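PDB 6OUX: threonine phosphate decarboxylase-like enzyme from Sulfurospirillum multivorans, which decarboxylates L-serine O-phosphate to ethanolamine O-phosphate, the precursor of the linker between nucleotide loop and corrin ring in norcobamides, using pyridoxal phosphate. Local coordinates for residues N106-I111 against I206-F211; D160-F165 against D172-I177; L187-M192 against T222-T227; I194-L199 against T227-M232. All coordinates share one frame; numbering follows the deposited sequence.

Interaction 1 of 4, residues N106-I111 against I206-F211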
loop_
_atom_site.group_PDB
_atom_site.type_symbol
_atom_site.label_atom_id
_atom_site.label_comp_id
_atom_site.label_asym_id
_atom_site.label_seq_id
_atom_site.Cartn_x
_atom_site.Cartn_y
_atom_site.Cartn_z
ATOM N N ASN A 106 2.384 -3.910 -3.784
ATOM C CA ASN A 106 3.249 -3.459 -2.707
ATOM C C ASN A 106 4.607 -4.125 -2.543
ATOM O O ASN A 106 5.544 -3.541 -2.005
ATOM C CB ASN A 106 2.505 -3.615 -1.384
ATOM C CG ASN A 106 1.391 -2.630 -1.255
ATOM O OD1 ASN A 106 1.571 -1.458 -1.560
ATOM N ND2 ASN A 106 0.225 -3.094 -0.820
ATOM N N GLY A 107 4.717 -5.346 -2.984
ATOM C CA GLY A 107 5.945 -6.101 -2.798
ATOM C C GLY A 107 5.744 -7.487 -3.305
ATOM O O GLY A 107 4.609 -7.898 -3.572
ATOM N N ALA A 108 6.843 -8.212 -3.450
ATOM C CA ALA A 108 6.800 -9.555 -3.954
ATOM C C ALA A 108 5.997 -10.493 -3.021
ATOM O O ALA A 108 5.078 -11.203 -3.448
ATOM C CB ALA A 108 8.220 -10.052 -4.145
ATOM N N THR A 109 6.310 -10.470 -1.723
ATOM C CA THR A 109 5.627 -11.294 -0.755
ATOM C C THR A 109 4.108 -10.982 -0.647
ATOM O O THR A 109 3.336 -11.898 -0.598
ATOM C CB THR A 109 6.328 -11.207 0.613
ATOM O OG1 THR A 109 7.705 -11.525 0.408
ATOM C CG2 THR A 109 5.719 -12.236 1.608
ATOM N N GLU A 110 3.710 -9.712 -0.673
ATOM C CA GLU A 110 2.294 -9.336 -0.732
ATOM C C GLU A 110 1.600 -9.900 -1.993
ATOM O O GLU A 110 0.444 -10.377 -1.905
ATOM C CB GLU A 110 2.048 -7.829 -0.646
ATOM C CG GLU A 110 2.567 -7.086 0.602
ATOM C CD GLU A 110 4.105 -7.009 0.733
ATOM O OE1 GLU A 110 4.856 -7.225 -0.223
ATOM O OE2 GLU A 110 4.612 -6.719 1.845
ATOM N N ILE A 111 2.276 -9.843 -3.142
ATOM C CA ILE A 111 1.710 -10.403 -4.352
ATOM C C ILE A 111 1.560 -11.922 -4.232
ATOM O O ILE A 111 0.528 -12.459 -4.619
ATOM C CB ILE A 111 2.484 -9.971 -5.592
ATOM C CG1 ILE A 111 2.266 -8.449 -5.794
ATOM C CG2 ILE A 111 2.016 -10.762 -6.825
ATOM C CD1 ILE A 111 3.305 -7.879 -6.808
ATOM N N ILE A 206 5.337 -20.168 -9.552
ATOM C CA ILE A 206 5.589 -18.819 -9.099
ATOM C C ILE A 206 7.039 -18.701 -8.791
ATOM O O ILE A 206 7.581 -19.502 -8.016
ATOM C CB ILE A 206 4.822 -18.484 -7.810
ATOM C CG1 ILE A 206 3.319 -18.446 -8.117
ATOM C CG2 ILE A 206 5.324 -17.162 -7.254
ATOM C CD1 ILE A 206 2.462 -18.612 -6.894
ATOM N N ILE A 207 7.702 -17.749 -9.436
ATOM C CA ILE A 207 9.142 -17.573 -9.233
ATOM C C ILE A 207 9.363 -16.167 -8.740
ATOM O O ILE A 207 9.160 -15.184 -9.495
ATOM C CB ILE A 207 9.952 -17.781 -10.545
ATOM C CG1 ILE A 207 9.636 -19.136 -11.176
ATOM C CG2 ILE A 207 11.421 -17.645 -10.235
ATOM C CD1 ILE A 207 10.251 -19.441 -12.539
ATOM N N ASP A 208 9.819 -16.067 -7.501
ATOM C CA ASP A 208 10.232 -14.803 -6.878
ATOM C C ASP A 208 11.711 -14.519 -7.196
ATOM O O ASP A 208 12.640 -15.136 -6.606
ATOM C CB ASP A 208 9.948 -14.804 -5.381
ATOM C CG ASP A 208 10.324 -13.501 -4.704
ATOM O OD1 ASP A 208 10.815 -12.534 -5.325
ATOM O OD2 ASP A 208 10.122 -13.466 -3.478
ATOM N N GLU A 209 11.926 -13.621 -8.149
ATOM C CA GLU A 209 13.293 -13.255 -8.506
ATOM C C GLU A 209 13.729 -11.932 -7.901
ATOM O O GLU A 209 14.513 -11.189 -8.529
ATOM C CB GLU A 209 13.428 -13.192 -10.045
ATOM C CG GLU A 209 12.533 -12.139 -10.691
ATOM C CD GLU A 209 12.960 -11.789 -12.095
ATOM O OE1 GLU A 209 13.860 -12.520 -12.659
ATOM O OE2 GLU A 209 12.354 -10.827 -12.651
ATOM N N SER A 210 13.242 -11.639 -6.732
ATOM C CA SER A 210 13.486 -10.327 -6.085
ATOM C C SER A 210 14.982 -10.001 -5.906
ATOM O O SER A 210 15.383 -8.817 -5.834
ATOM C CB SER A 210 12.748 -10.230 -4.727
ATOM O OG SER A 210 11.332 -10.087 -4.872
ATOM N N PHE A 211 15.800 -11.036 -5.752
ATOM C CA PHE A 211 17.275 -10.846 -5.630
ATOM C C PHE A 211 18.130 -11.082 -6.861
ATOM O O PHE A 211 19.381 -11.154 -6.748
ATOM C CB PHE A 211 17.764 -11.720 -4.444
ATOM C CG PHE A 211 16.985 -11.446 -3.197
ATOM C CD1 PHE A 211 17.082 -10.220 -2.593
ATOM C CD2 PHE A 211 16.065 -12.349 -2.706
ATOM C CE1 PHE A 211 16.344 -9.916 -1.470
ATOM C CE2 PHE A 211 15.290 -12.029 -1.617
ATOM C CZ PHE A 211 15.445 -10.825 -0.986
HETATM O O HOH W 1 8.361 -14.097 -1.614
#

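Interaction 2 of 4, residues D160-F165 against D172-I177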
loop_
_atom_site.group_PDB
_atom_site.type_symbol
_atom_site.label_atom_id
_atom_site.label_comp_id
_atom_site.label_asym_id
_atom_site.label_seq_id
_atom_site.Cartn_x
_atom_site.Cartn_y
_atom_site.Cartn_z
ATOM N N ASP A 160 16.637 -32.174 -10.127
ATOM C CA ASP A 160 16.076 -33.479 -10.432
ATOM C C ASP A 160 15.210 -34.019 -9.299
ATOM O O ASP A 160 14.071 -34.542 -9.569
ATOM C CB ASP A 160 17.189 -34.448 -10.781
ATOM C CG ASP A 160 16.674 -35.839 -11.115
ATOM O OD1 ASP A 160 16.196 -36.077 -12.245
ATOM O OD2 ASP A 160 16.739 -36.708 -10.236
ATOM N N LYS A 161 15.717 -33.939 -8.046
ATOM C CA LYS A 161 14.966 -34.488 -6.916
ATOM C C LYS A 161 13.744 -33.689 -6.664
ATOM O O LYS A 161 12.716 -34.223 -6.284
ATOM C CB LYS A 161 15.787 -34.585 -5.621
ATOM C CG LYS A 161 16.815 -35.695 -5.685
ATOM C CD LYS A 161 17.780 -35.686 -4.515
ATOM C CE LYS A 161 18.923 -36.678 -4.770
ATOM N NZ LYS A 161 19.828 -36.700 -3.594
ATOM N N TYR A 162 13.874 -32.399 -6.821
ATOM C CA TYR A 162 12.744 -31.505 -6.668
ATOM C C TYR A 162 11.640 -31.865 -7.672
ATOM O O TYR A 162 10.501 -31.994 -7.287
ATOM C CB TYR A 162 13.189 -30.111 -6.911
ATOM C CG TYR A 162 12.059 -29.128 -6.800
ATOM C CD1 TYR A 162 11.547 -28.766 -5.549
ATOM C CD2 TYR A 162 11.501 -28.592 -7.920
ATOM C CE1 TYR A 162 10.530 -27.850 -5.443
ATOM C CE2 TYR A 162 10.463 -27.681 -7.834
ATOM C CZ TYR A 162 9.967 -27.339 -6.618
ATOM O OH TYR A 162 8.928 -26.454 -6.552
ATOM N N CYS A 163 11.999 -32.037 -8.940
ATOM C CA CYS A 163 11.040 -32.405 -9.958
ATOM C C CYS A 163 10.324 -33.724 -9.640
ATOM O O CYS A 163 9.130 -33.828 -9.816
ATOM C CB CYS A 163 11.723 -32.510 -11.298
ATOM S SG CYS A 163 12.058 -30.890 -11.980
ATOM N N GLN A 164 11.071 -34.723 -9.184
ATOM C CA GLN A 164 10.462 -35.980 -8.825
ATOM C C GLN A 164 9.467 -35.828 -7.636
ATOM O O GLN A 164 8.395 -36.420 -7.616
ATOM C CB GLN A 164 11.551 -36.983 -8.476
ATOM C CG GLN A 164 10.997 -38.352 -8.228
ATOM C CD GLN A 164 10.235 -38.870 -9.450
ATOM O OE1 GLN A 164 9.007 -39.042 -9.417
ATOM N NE2 GLN A 164 10.933 -39.047 -10.533
ATOM N N PHE A 165 9.854 -35.008 -6.664
ATOM C CA PHE A 165 9.019 -34.639 -5.563
ATOM C C PHE A 165 7.707 -33.983 -6.063
ATOM O O PHE A 165 6.608 -34.348 -5.598
ATOM C CB PHE A 165 9.773 -33.688 -4.629
ATOM C CG PHE A 165 8.941 -33.146 -3.528
ATOM C CD1 PHE A 165 8.580 -33.963 -2.461
ATOM C CD2 PHE A 165 8.486 -31.847 -3.558
ATOM C CE1 PHE A 165 7.770 -33.474 -1.437
ATOM C CE2 PHE A 165 7.693 -31.336 -2.538
ATOM C CZ PHE A 165 7.336 -32.150 -1.474
ATOM N N ASP A 172 -0.962 -28.109 -7.254
ATOM C CA ASP A 172 -1.372 -27.269 -8.328
ATOM C C ASP A 172 -0.493 -25.998 -8.448
ATOM O O ASP A 172 -0.532 -25.311 -9.484
ATOM C CB ASP A 172 -2.832 -26.858 -8.198
ATOM C CG ASP A 172 -3.136 -26.165 -6.896
ATOM O OD1 ASP A 172 -2.825 -24.959 -6.752
ATOM O OD2 ASP A 172 -3.716 -26.825 -5.993
ATOM N N THR A 173 0.208 -25.632 -7.367
ATOM C CA THR A 173 0.983 -24.364 -7.302
ATOM C C THR A 173 2.319 -24.678 -6.631
ATOM O O THR A 173 2.388 -25.439 -5.633
ATOM C CB THR A 173 0.236 -23.309 -6.485
ATOM O OG1 THR A 173 -1.086 -23.141 -7.024
ATOM C CG2 THR A 173 0.967 -21.902 -6.477
ATOM N N VAL A 174 3.382 -24.167 -7.218
ATOM C CA VAL A 174 4.702 -24.230 -6.611
ATOM C C VAL A 174 5.254 -22.788 -6.428
ATOM O O VAL A 174 4.917 -21.899 -7.227
ATOM C CB VAL A 174 5.560 -25.047 -7.584
ATOM C CG1 VAL A 174 7.009 -24.767 -7.508
ATOM C CG2 VAL A 174 5.184 -26.548 -7.482
ATOM N N VAL A 175 6.004 -22.569 -5.341
ATOM C CA VAL A 175 6.774 -21.280 -5.112
ATOM C C VAL A 175 8.282 -21.543 -5.077
ATOM O O VAL A 175 8.734 -22.357 -4.296
ATOM C CB VAL A 175 6.383 -20.595 -3.830
ATOM C CG1 VAL A 175 7.109 -19.231 -3.660
ATOM C CG2 VAL A 175 4.886 -20.412 -3.749
ATOM N N LEU A 176 9.032 -20.914 -6.004
ATOM C CA LEU A 176 10.470 -20.973 -6.032
ATOM C C LEU A 176 10.972 -19.523 -5.806
ATOM O O LEU A 176 10.398 -18.528 -6.290
ATOM C CB LEU A 176 11.007 -21.517 -7.349
ATOM C CG LEU A 176 10.556 -22.930 -7.795
ATOM C CD1 LEU A 176 11.051 -23.307 -9.173
ATOM C CD2 LEU A 176 11.055 -23.967 -6.802
ATOM N N ILE A 177 11.967 -19.394 -4.969
ATOM C CA ILE A 177 12.598 -18.112 -4.697
ATOM C C ILE A 177 14.020 -18.213 -5.294
ATOM O O ILE A 177 14.797 -19.058 -4.847
ATOM C CB ILE A 177 12.682 -17.824 -3.232
ATOM C CG1 ILE A 177 11.374 -18.150 -2.494
ATOM C CG2 ILE A 177 13.123 -16.352 -2.978
ATOM C CD1 ILE A 177 10.181 -17.354 -2.912
HETATM O O HOH W 2 8.513 -25.047 -4.149
#

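Interaction 3 of 4, residues L187-M192 against T222-T227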
loop_
_atom_site.group_PDB
_atom_site.type_symbol
_atom_site.label_atom_id
_atom_site.label_comp_id
_atom_site.label_asym_id
_atom_site.label_seq_id
_atom_site.Cartn_x
_atom_site.Cartn_y
_atom_site.Cartn_z
ATOM N N LEU A 187 19.991 -20.779 -8.788
ATOM C CA LEU A 187 19.913 -21.788 -9.845
ATOM C C LEU A 187 20.042 -21.108 -11.198
ATOM O O LEU A 187 19.254 -20.176 -11.497
ATOM C CB LEU A 187 18.534 -22.457 -9.793
ATOM C CG LEU A 187 18.409 -23.743 -10.627
ATOM C CD1 LEU A 187 19.326 -24.823 -10.058
ATOM C CD2 LEU A 187 16.979 -24.214 -10.634
ATOM N N SER A 188 20.993 -21.570 -12.013
ATOM C CA SER A 188 21.235 -20.996 -13.367
ATOM C C SER A 188 20.020 -20.989 -14.273
ATOM O O SER A 188 19.105 -21.813 -14.112
ATOM C CB SER A 188 22.333 -21.791 -14.116
ATOM O OG SER A 188 21.916 -23.131 -14.296
ATOM N N LEU A 189 20.045 -20.107 -15.263
ATOM C CA LEU A 189 18.986 -20.074 -16.258
ATOM C C LEU A 189 18.975 -21.432 -16.973
ATOM O O LEU A 189 17.918 -22.002 -17.217
ATOM C CB LEU A 189 19.205 -18.945 -17.282
ATOM C CG LEU A 189 18.633 -17.589 -16.855
ATOM C CD1 LEU A 189 19.085 -16.424 -17.742
ATOM C CD2 LEU A 189 17.100 -17.657 -16.792
ATOM N N GLU A 190 20.157 -21.956 -17.269
ATOM C CA GLU A 190 20.243 -23.241 -17.935
ATOM C C GLU A 190 19.455 -24.280 -17.166
ATOM O O GLU A 190 18.694 -25.047 -17.746
ATOM C CB GLU A 190 21.682 -23.689 -18.092
ATOM C CG GLU A 190 21.836 -25.124 -18.615
ATOM C CD GLU A 190 23.246 -25.438 -19.112
ATOM O OE1 GLU A 190 23.772 -26.479 -18.736
ATOM O OE2 GLU A 190 23.818 -24.636 -19.881
ATOM N N LYS A 191 19.664 -24.344 -15.875
ATOM C CA LYS A 191 18.987 -25.369 -15.041
ATOM C C LYS A 191 17.514 -25.069 -14.763
ATOM O O LYS A 191 16.726 -26.004 -14.660
ATOM C CB LYS A 191 19.699 -25.552 -13.713
ATOM C CG LYS A 191 21.159 -25.881 -13.911
ATOM C CD LYS A 191 21.476 -27.343 -13.749
ATOM C CE LYS A 191 22.046 -27.613 -12.361
ATOM N NZ LYS A 191 23.494 -27.307 -12.290
ATOM N N MET A 192 17.161 -23.792 -14.640
ATOM C CA MET A 192 15.762 -23.398 -14.566
ATOM C C MET A 192 14.980 -23.876 -15.804
ATOM O O MET A 192 13.822 -24.280 -15.654
ATOM C CB MET A 192 15.552 -21.851 -14.396
ATOM C CG MET A 192 15.685 -21.300 -12.987
ATOM S SD MET A 192 14.680 -22.062 -11.638
ATOM C CE MET A 192 13.247 -22.205 -12.481
ATOM N N THR A 222 26.553 -9.306 -16.659
ATOM C CA THR A 222 25.335 -9.078 -17.457
ATOM C C THR A 222 24.097 -9.221 -16.554
ATOM O O THR A 222 23.984 -10.210 -15.823
ATOM C CB THR A 222 25.264 -10.058 -18.652
ATOM O OG1 THR A 222 26.496 -10.048 -19.388
ATOM C CG2 THR A 222 24.113 -9.680 -19.632
ATOM N N CYS A 223 23.203 -8.231 -16.545
ATOM C CA CYS A 223 22.042 -8.278 -15.658
ATOM C C CYS A 223 21.187 -9.462 -16.102
ATOM O O CYS A 223 20.961 -9.648 -17.275
ATOM C CB CYS A 223 21.226 -7.030 -15.707
ATOM S SG CYS A 223 19.965 -6.956 -14.420
ATOM N N LEU A 224 20.782 -10.279 -15.155
ATOM C CA LEU A 224 19.967 -11.455 -15.409
ATOM C C LEU A 224 18.546 -11.062 -15.236
ATOM O O LEU A 224 18.256 -10.107 -14.536
ATOM C CB LEU A 224 20.293 -12.561 -14.397
ATOM C CG LEU A 224 21.724 -13.099 -14.476
ATOM C CD1 LEU A 224 22.071 -13.872 -13.226
ATOM C CD2 LEU A 224 21.886 -13.955 -15.734
ATOM N N SER A 225 17.658 -11.848 -15.834
ATOM C CA SER A 225 16.240 -11.587 -15.778
ATOM C C SER A 225 15.482 -12.882 -16.039
ATOM O O SER A 225 15.828 -13.568 -16.961
ATOM C CB SER A 225 15.847 -10.640 -16.890
ATOM O OG SER A 225 14.443 -10.531 -16.811
ATOM N N SER A 226 14.451 -13.165 -15.264
ATOM C CA SER A 226 13.575 -14.364 -15.457
ATOM C C SER A 226 12.372 -14.061 -16.478
ATOM O O SER A 226 11.473 -14.912 -16.678
ATOM C CB SER A 226 13.001 -14.827 -14.091
ATOM O OG SER A 226 13.946 -14.996 -13.060
ATOM N N THR A 227 12.370 -12.871 -17.136
ATOM C CA THR A 227 11.329 -12.605 -18.182
ATOM C C THR A 227 11.354 -13.629 -19.333
ATOM O O THR A 227 10.274 -13.984 -19.848
ATOM C CB THR A 227 11.469 -11.171 -18.737
ATOM O OG1 THR A 227 11.357 -10.244 -17.665
ATOM C CG2 THR A 227 10.399 -10.766 -19.769
#

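Interaction 4 of 4, residues I194-L199 against T227-M232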
loop_
_atom_site.group_PDB
_atom_site.type_symbol
_atom_site.label_atom_id
_atom_site.label_comp_id
_atom_site.label_asym_id
_atom_site.label_seq_id
_atom_site.Cartn_x
_atom_site.Cartn_y
_atom_site.Cartn_z
ATOM N N ILE A 194 15.521 -26.561 -17.794
ATOM C CA ILE A 194 15.335 -28.016 -17.582
ATOM C C ILE A 194 14.228 -28.318 -16.598
ATOM O O ILE A 194 13.297 -29.074 -16.903
ATOM C CB ILE A 194 16.641 -28.683 -17.122
ATOM C CG1 ILE A 194 17.674 -28.562 -18.229
ATOM C CG2 ILE A 194 16.424 -30.161 -16.774
ATOM C CD1 ILE A 194 19.069 -28.739 -17.698
ATOM N N LEU A 195 14.270 -27.671 -15.444
ATOM C CA LEU A 195 13.214 -27.821 -14.427
ATOM C C LEU A 195 11.854 -27.476 -14.994
ATOM O O LEU A 195 10.893 -28.279 -14.879
ATOM C CB LEU A 195 13.545 -26.995 -13.182
ATOM C CG LEU A 195 12.538 -26.955 -12.011
ATOM C CD1 LEU A 195 13.252 -26.624 -10.706
ATOM C CD2 LEU A 195 11.358 -25.981 -12.235
ATOM N N LEU A 196 11.761 -26.290 -15.638
ATOM C CA LEU A 196 10.444 -25.810 -16.132
ATOM C C LEU A 196 9.885 -26.631 -17.302
ATOM O O LEU A 196 8.680 -26.826 -17.426
ATOM C CB LEU A 196 10.491 -24.322 -16.575
ATOM C CG LEU A 196 10.752 -23.338 -15.438
ATOM C CD1 LEU A 196 10.962 -21.956 -16.000
ATOM C CD2 LEU A 196 9.617 -23.360 -14.428
ATOM N N LYS A 197 10.745 -27.126 -18.143
ATOM C CA LYS A 197 10.269 -28.052 -19.157
ATOM C C LYS A 197 9.584 -29.300 -18.536
ATOM O O LYS A 197 8.478 -29.686 -18.954
ATOM C CB LYS A 197 11.407 -28.483 -20.054
ATOM C CG LYS A 197 11.855 -27.370 -20.963
ATOM C CD LYS A 197 13.060 -27.806 -21.793
ATOM C CE LYS A 197 13.040 -27.149 -23.176
ATOM N NZ LYS A 197 12.789 -25.667 -23.106
ATOM N N ARG A 198 10.259 -29.893 -17.570
ATOM C CA ARG A 198 9.759 -31.088 -16.857
ATOM C C ARG A 198 8.505 -30.823 -16.045
ATOM O O ARG A 198 7.679 -31.749 -15.839
ATOM C CB ARG A 198 10.867 -31.643 -15.969
ATOM C CG ARG A 198 10.529 -32.834 -15.112
ATOM C CD ARG A 198 11.777 -33.590 -14.652
ATOM N NE ARG A 198 11.402 -34.720 -13.820
ATOM C CZ ARG A 198 12.247 -35.469 -13.103
ATOM N NH1 ARG A 198 13.568 -35.232 -13.096
ATOM N NH2 ARG A 198 11.744 -36.422 -12.340
ATOM N N LEU A 199 8.360 -29.602 -15.525
ATOM C CA LEU A 199 7.176 -29.251 -14.721
ATOM C C LEU A 199 6.083 -28.517 -15.453
ATOM O O LEU A 199 5.264 -27.830 -14.846
ATOM C CB LEU A 199 7.611 -28.494 -13.479
ATOM C CG LEU A 199 8.565 -29.316 -12.594
ATOM C CD1 LEU A 199 8.872 -28.524 -11.330
ATOM C CD2 LEU A 199 7.994 -30.683 -12.175
ATOM N N THR A 227 12.370 -12.871 -17.136
ATOM C CA THR A 227 11.329 -12.605 -18.182
ATOM C C THR A 227 11.354 -13.629 -19.333
ATOM O O THR A 227 10.274 -13.984 -19.848
ATOM C CB THR A 227 11.469 -11.171 -18.737
ATOM O OG1 THR A 227 11.357 -10.244 -17.665
ATOM C CG2 THR A 227 10.399 -10.766 -19.769
ATOM N N VAL A 228 12.553 -14.074 -19.738
ATOM C CA VAL A 228 12.731 -15.179 -20.692
ATOM C C VAL A 228 11.898 -16.399 -20.308
ATOM O O VAL A 228 11.255 -17.014 -21.146
ATOM C CB VAL A 228 14.181 -15.718 -20.918
ATOM C CG1 VAL A 228 15.018 -14.782 -21.715
ATOM C CG2 VAL A 228 14.931 -16.068 -19.659
ATOM N N LEU A 229 11.864 -16.707 -19.028
ATOM C CA LEU A 229 11.047 -17.829 -18.528
ATOM C C LEU A 229 9.556 -17.583 -18.606
ATOM O O LEU A 229 8.767 -18.484 -19.027
ATOM C CB LEU A 229 11.449 -18.205 -17.116
ATOM C CG LEU A 229 12.923 -18.377 -16.887
ATOM C CD1 LEU A 229 13.127 -18.657 -15.370
ATOM C CD2 LEU A 229 13.570 -19.468 -17.742
ATOM N N PHE A 230 9.145 -16.372 -18.256
ATOM C CA PHE A 230 7.770 -15.964 -18.446
ATOM C C PHE A 230 7.356 -16.087 -19.903
ATOM O O PHE A 230 6.273 -16.644 -20.207
ATOM C CB PHE A 230 7.561 -14.510 -17.980
ATOM C CG PHE A 230 6.137 -14.015 -18.184
ATOM C CD1 PHE A 230 5.145 -14.563 -17.470
ATOM C CD2 PHE A 230 5.838 -13.028 -19.105
ATOM C CE1 PHE A 230 3.849 -14.122 -17.596
ATOM C CE2 PHE A 230 4.548 -12.581 -19.274
ATOM C CZ PHE A 230 3.552 -13.134 -18.530
ATOM N N ASP A 231 8.222 -15.664 -20.821
ATOM C CA ASP A 231 7.843 -15.694 -22.230
ATOM C C ASP A 231 7.714 -17.099 -22.844
ATOM O O ASP A 231 6.870 -17.301 -23.749
ATOM C CB ASP A 231 8.775 -14.874 -23.090
ATOM C CG ASP A 231 8.638 -13.401 -22.878
ATOM O OD1 ASP A 231 7.628 -12.876 -22.303
ATOM O OD2 ASP A 231 9.624 -12.781 -23.304
ATOM N N MET A 232 8.510 -18.050 -22.327
ATOM C CA MET A 232 8.618 -19.365 -22.894
ATOM C C MET A 232 7.631 -20.374 -22.281
ATOM O O MET A 232 7.185 -21.264 -22.971
ATOM C CB MET A 232 10.079 -19.884 -22.772
ATOM C CG MET A 232 10.339 -21.267 -23.430
ATOM S SD MET A 232 12.096 -21.703 -23.514
ATOM C CE MET A 232 12.742 -20.310 -24.378
#

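Interaction 1 of 4, residues N106-I111 against I206-F211
Ala108 pushes its methyl group against two polar side chains of the segment 206-211. Its CB lies 3.2 Å from Ser210 OG and 3.8 Å from Asp208 OD1, and the second carboxylate oxygen, OD2 of Asp208, is hardly farther from the same CB at 4.0 Å. The carboxylate can meet the helix start because CG of Asp208 stands anti to the backbone nitrogen (chi1 -178°). Its OD1 is held twice from within its own segment. Ser210 N donates to Asp208 OD1 over 2.9 Å, coming in on the anti side and 35° out of the carboxylate plane, which closes an Asx turn; Ser210 OG donates to the syn lone pair of that oxygen at 2.5 Å. The turn follows directly on strand 204-208, facing the first turn of helix 108-116, in the large sheet of a class-II aminotransferase fold. Asn181, a phosphoserine-binding residue, has its side chain about 6 Å from that of Asp208. With an alanine here in place of Asp208, Ser210 N and OG would probably lose their shared acceptor, and the turn after the strand would be freer to shift. On the other oxygen, a water donates to Asp208 OD2 at 2.6 Å and reaches Thr109 OG1 weakly, bridging the two segments. Ser210 OG is also hydrogen-bonded to Ser241 N, on the neighbouring strand 236-241.

Interaction 2 of 4, residues D160-F165 against D172-I177
Tyr162 reaches down from helix 159-169 and sets the phenol end of its ring on Val174 and Leu176 of strand 173-177. The apolar part comes first. Leu176 brings its CD2 methyl to 3.5 Å from CZ of Tyr162, with CE2 of the ring at 3.9 Å and CE1 at 4.1 Å from that same CD2, so the methyl is about equally far from the two ring carbons next to CZ. Val174 points back at the tyrosine, its CG1 near the ring plane at the edge, though it is modelled too close to the hydroxyl for its exact place to be trusted. With CG anti to the backbone nitrogen (chi1 179°), the tyrosine side chain projects from the helix straight at the strand. The polar part runs through a single water: Tyr162 OH donates to it over 2.8 Å, and the water in turn donates a hydrogen bond to Val175 O at 2.7 Å, so the buried hydroxyl has a partner and is tied to the strand backbone. A phenylalanine in place of Tyr162 would probably keep much of the ring packing but leave that water without its hydroxyl donor, cutting the link to Val175 O. The helix belongs to a beta-alpha-beta crossover from strand 143-148 to strand 173-177, passing over strand 123-128. Phe147 meets the Tyr162 ring edge-to-face, while Leu195 of helix 189-198 and Leu199 just beyond it also pack on Tyr162.

Interaction 3 of 4, residues L187-M192 against T222-T227
This contact joins the start of one crossover helix to the loop that feeds the next: Leu189, in the first turn of helix 189-198, leans on Leu224 and Ser225 of the loop before helix 227-232. The meeting is a light one. CD1 of Leu189 comes to 4.2 Å from CD2 of Leu224, methyl against methyl, and the other branch, Leu189 CD2, lies 4.3 Å from the carbonyl oxygen of Ser225. Because CD1 continues the leucine chain nearly straight from CA (chi2 169°), it is the branch that arrives at Leu224, leaving CD2 to turn towards the loop backbone. Each segment has its own local hydrogen bonds beside the contact. Ser188 is the N-cap of its helix, its OG accepting from Lys191 N at 3.0 Å, although the position of that oxygen is less certain, and Met192 N adds the first backbone bond to Ser188 O at 2.8 Å. In the loop, Ser225 turns its side chain away from the leucine and OG accepts from Thr227 N over 3.1 Å. That bond is almost straight, at 170°, and closes an ST turn just as helix 227-232 begins. Ser226, the N-cap residue, is instead held through its OG by Glu209, which follows strand 204-208. Glu217, from the long connection between that strand and helix 227-232, takes the backbone N-H of Leu189. Beyond the loop, Leu189 also packs on Val228 and Leu229 of helix 227-232, while Leu224 has Tyr186 beside it.

Interaction 4 of 4, residues I194-L199 against T227-M232
Two helices on one face of the large sheet touch here, helix 189-198 and the short helix 227-232, each part of a beta-alpha-beta connection between neighbouring parallel strands; Leu196 and Leu229 carry the packing. The end methyl CD1 of Leu196 nestles against almost the whole leucine opposite: it lies 3.9 Å from Leu229 CB, 4.0 Å from CD1 and 4.0 Å from CD2 of Leu229. The two side chains cross at about a right angle, so the end of Leu196 meets Leu229 across its length. An extended chi2 (172°) carries this CD1 out to the other helix. Beneath the pair, Leu196 rests on Ile205 and Leu229 on Ile207, both of strand 204-208. Nearer the solvent, Lys197 folds over through bends at chi3 and chi4 and brings NZ to 4.0 Å from SD of Met232, while the same NZ is hydrogen-bonded to Tyr233 OH. The chemistry is therefore graded: a buried apolar meeting of two leucine side chains, and at the exposed margin an ammonium group whose polar bond goes to tyrosine, with the methionine sulfur offering only a loose neighbour.

Following the chain, helix 108-116 starts the loop that interaction 1 closes on the end of strand 204-208. Inside that loop lies interaction 2, a short local closure between helix 159-169 and strand 173-177. Interactions 3 and 4 begin after it, both on helix 189-198, and end beyond strand 204-208; they cross interaction 1 and each other, and share Thr227. Strands 173-177 and 204-208 are neighbours in the large sheet. Interaction 1 lies on one face of it, at Asp208, whereas Ile207 and Leu176 point to the other, where Met192 and Leu229 bring in interactions 3 and 4. A salt bridge from Asp160 to Arg198 ties interaction 2 to interaction 4.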